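Local coordinates for replicative DNA helicase DnaB, 1st part (Mycobacterium tuberculosis, PDB 2R5U), which probably unwinds duplex DNA ahead of the replisome as a hexameric, ATP-dependent 5'-3' helicase, represented here by its N-terminal domain, at residues B[35-40]-B[121-126]. Sequence-based numbering, arbitrary orientation.
Sequences QSVLGG and YYASIV
S36 and V37, neighbours on helix 31-43, meet one flank of helix 119-147 by two different apolar contacts. The first is a CH-pi contact: CB of S36 sits over one face of the Y122 ring, 3.8 Å from its centroid and 16° off the ring normal, nearer the CG and CD1 side. The S36 hydroxyl takes no part in it and makes a weak hydrogen bond back to the carbonyl of A32, one turn earlier. On the opposite face of the same ring lies CD1 of Y121, 3.7 Å above the plane, so that the phenol is held between a serine methylene and the edge of the preceding tyrosine. V37 reaches across with a single branch. With CG1 anti to the backbone N (chi1 168°), CG2 is directed at the backbone of the facing helix, where it lies 3.4 Å from the A123 N and 3.7 Å from the Y122 CB. The same methyl touches CG2 of V126 at 4.1 Å, one turn further along. The two short helical segments run at 139° to each other with their axes 8.7 Å apart, joining the start of the globular helical domain to the base of the long helix that extends into the helical hairpin. No hydrogen bond links the two segments, so the contact probably owes its stability to close van der Waals packing and the burial of apolar groups, a methyl against backbone and a methylene against a pi face.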
ATOM      1  N   GLN B  35     -29.716  22.793  10.380  1.00 25.69           N
ATOM      2  CA  GLN B  35     -30.867  21.993  10.841  1.00 26.34           C
ATOM      3  C   GLN B  35     -32.152  22.444  10.163  1.00 25.51           C
ATOM      4  O   GLN B  35     -32.887  21.625   9.639  1.00 26.51           O
ATOM      5  CB  GLN B  35     -30.981  22.054  12.371  1.00 25.69           C
ATOM      6  CG  GLN B  35     -29.889  21.276  13.096  1.00 24.78           C
ATOM      7  CD  GLN B  35     -29.826  21.585  14.585  1.00 26.81           C
ATOM      8  OE1 GLN B  35     -30.344  22.600  15.058  1.00 31.81           O
ATOM      9  NE2 GLN B  35     -29.165  20.729  15.322  1.00 27.03           N
ATOM     10  N   SER B  36     -32.384  23.750  10.145  1.00 26.07           N
ATOM     11  CA  SER B  36     -33.563  24.357   9.517  1.00 25.88           C
ATOM     12  C   SER B  36     -33.660  24.081   8.003  1.00 25.62           C
ATOM     13  O   SER B  36     -34.754  23.815   7.476  1.00 24.96           O
ATOM     14  CB  SER B  36     -33.579  25.868   9.767  1.00 25.76           C
ATOM     15  OG  SER B  36     -33.734  26.165  11.157  1.00 28.57           O
ATOM     16  N   VAL B  37     -32.514  24.157   7.312  1.00 25.11           N
ATOM     17  CA  VAL B  37     -32.436  23.778   5.890  1.00 24.33           C
ATOM     18  C   VAL B  37     -32.879  22.338   5.659  1.00 24.27           C
ATOM     19  O   VAL B  37     -33.699  22.063   4.763  1.00 23.71           O
ATOM     20  CB  VAL B  37     -31.031  23.960   5.287  1.00 24.89           C
ATOM     21  CG1 VAL B  37     -30.951  23.277   3.915  1.00 26.07           C
ATOM     22  CG2 VAL B  37     -30.733  25.399   5.105  1.00 24.73           C
ATOM     23  N   LEU B  38     -32.336  21.423   6.457  1.00 23.71           N
ATOM     24  CA  LEU B  38     -32.634  20.009   6.296  1.00 24.16           C
ATOM     25  C   LEU B  38     -34.100  19.700   6.643  1.00 24.49           C
ATOM     26  O   LEU B  38     -34.731  18.908   5.971  1.00 23.55           O
ATOM     27  CB  LEU B  38     -31.672  19.144   7.111  1.00 23.27           C
ATOM     28  CG  LEU B  38     -30.204  19.158   6.648  1.00 24.16           C
ATOM     29  CD1 LEU B  38     -29.344  18.386   7.632  1.00 23.46           C
ATOM     30  CD2 LEU B  38     -30.050  18.601   5.220  1.00 21.84           C
ATOM     31  N   GLY B  39     -34.604  20.342   7.697  1.00 24.81           N
ATOM     32  CA  GLY B  39     -36.004  20.205   8.121  1.00 25.67           C
ATOM     33  C   GLY B  39     -36.940  20.644   7.018  1.00 25.52           C
ATOM     34  O   GLY B  39     -37.888  19.944   6.713  1.00 26.32           O
ATOM     35  N   GLY B  40     -36.641  21.793   6.407  1.00 25.54           N
ATOM     36  CA  GLY B  40     -37.426  22.348   5.302  1.00 25.27           C
ATOM     37  C   GLY B  40     -37.501  21.450   4.078  1.00 25.80           C
ATOM     38  O   GLY B  40     -38.571  21.223   3.534  1.00 24.51           O
ATOM     39  N   TYR B 121     -33.809  31.086   2.713  1.00 36.04           N
ATOM     40  CA  TYR B 121     -33.186  32.023   3.629  1.00 35.94           C
ATOM     41  C   TYR B 121     -32.100  31.322   4.472  1.00 34.99           C
ATOM     42  O   TYR B 121     -30.980  31.810   4.564  1.00 33.41           O
ATOM     43  CB  TYR B 121     -34.231  32.706   4.517  1.00 36.86           C
ATOM     44  CG  TYR B 121     -33.624  33.375   5.729  1.00 38.81           C
ATOM     45  CD1 TYR B 121     -33.635  32.744   6.971  1.00 40.13           C
ATOM     46  CD2 TYR B 121     -33.021  34.626   5.630  1.00 40.69           C
ATOM     47  CE1 TYR B 121     -33.067  33.345   8.082  1.00 40.90           C
ATOM     48  CE2 TYR B 121     -32.452  35.239   6.735  1.00 41.96           C
ATOM     49  CZ  TYR B 121     -32.481  34.591   7.954  1.00 40.73           C
ATOM     50  OH  TYR B 121     -31.924  35.198   9.054  1.00 42.53           O
ATOM     51  N   TYR B 122     -32.431  30.174   5.065  1.00 34.10           N
ATOM     52  CA  TYR B 122     -31.451  29.453   5.864  1.00 33.74           C
ATOM     53  C   TYR B 122     -30.308  28.891   5.020  1.00 32.77           C
ATOM     54  O   TYR B 122     -29.168  28.850   5.484  1.00 31.71           O
ATOM     55  CB  TYR B 122     -32.107  28.388   6.745  1.00 35.36           C
ATOM     56  CG  TYR B 122     -32.959  28.981   7.852  1.00 37.82           C
ATOM     57  CD1 TYR B 122     -34.352  28.923   7.793  1.00 41.23           C
ATOM     58  CD2 TYR B 122     -32.375  29.619   8.950  1.00 40.16           C
ATOM     59  CE1 TYR B 122     -35.145  29.471   8.807  1.00 41.18           C
ATOM     60  CE2 TYR B 122     -33.150  30.175   9.957  1.00 41.49           C
ATOM     61  CZ  TYR B 122     -34.536  30.103   9.881  1.00 41.08           C
ATOM     62  OH  TYR B 122     -35.311  30.658  10.890  1.00 41.45           O
ATOM     63  N   ALA B 123     -30.608  28.481   3.780  1.00 31.56           N
ATOM     64  CA  ALA B 123     -29.585  28.008   2.855  1.00 31.79           C
ATOM     65  C   ALA B 123     -28.576  29.121   2.559  1.00 31.80           C
ATOM     66  O   ALA B 123     -27.395  28.853   2.452  1.00 30.82           O
ATOM     67  CB  ALA B 123     -30.206  27.510   1.559  1.00 30.95           C
ATOM     68  N   SER B 124     -29.057  30.355   2.422  1.00 32.06           N
ATOM     69  CA  SER B 124     -28.168  31.490   2.167  1.00 33.08           C
ATOM     70  C   SER B 124     -27.159  31.713   3.318  1.00 33.16           C
ATOM     71  O   SER B 124     -26.013  32.092   3.069  1.00 33.12           O
ATOM     72  CB  SER B 124     -28.956  32.754   1.794  1.00 33.26           C
ATOM     73  OG  SER B 124     -29.371  33.498   2.935  1.00 37.66           O
ATOM     74  N   ILE B 125     -27.589  31.446   4.555  1.00 32.50           N
ATOM     75  CA  ILE B 125     -26.729  31.496   5.734  1.00 32.70           C
ATOM     76  C   ILE B 125     -25.673  30.405   5.631  1.00 31.43           C
ATOM     77  O   ILE B 125     -24.482  30.673   5.783  1.00 31.53           O
ATOM     78  CB  ILE B 125     -27.519  31.322   7.067  1.00 32.52           C
ATOM     79  CG1 ILE B 125     -28.459  32.514   7.344  1.00 35.03           C
ATOM     80  CG2 ILE B 125     -26.553  31.085   8.232  1.00 33.72           C
ATOM     81  CD1 ILE B 125     -27.741  33.833   7.633  1.00 39.39           C
ATOM     82  N   VAL B 126     -26.118  29.181   5.356  1.00 30.29           N
ATOM     83  CA  VAL B 126     -25.223  28.032   5.247  1.00 29.34           C
ATOM     84  C   VAL B 126     -24.177  28.260   4.142  1.00 29.81           C
ATOM     85  O   VAL B 126     -23.022  27.919   4.318  1.00 29.73           O
ATOM     86  CB  VAL B 126     -25.991  26.688   5.048  1.00 28.60           C
ATOM     87  CG1 VAL B 126     -25.023  25.536   4.854  1.00 27.88           C
ATOM     88  CG2 VAL B 126     -26.897  26.383   6.261  1.00 27.41           C
TER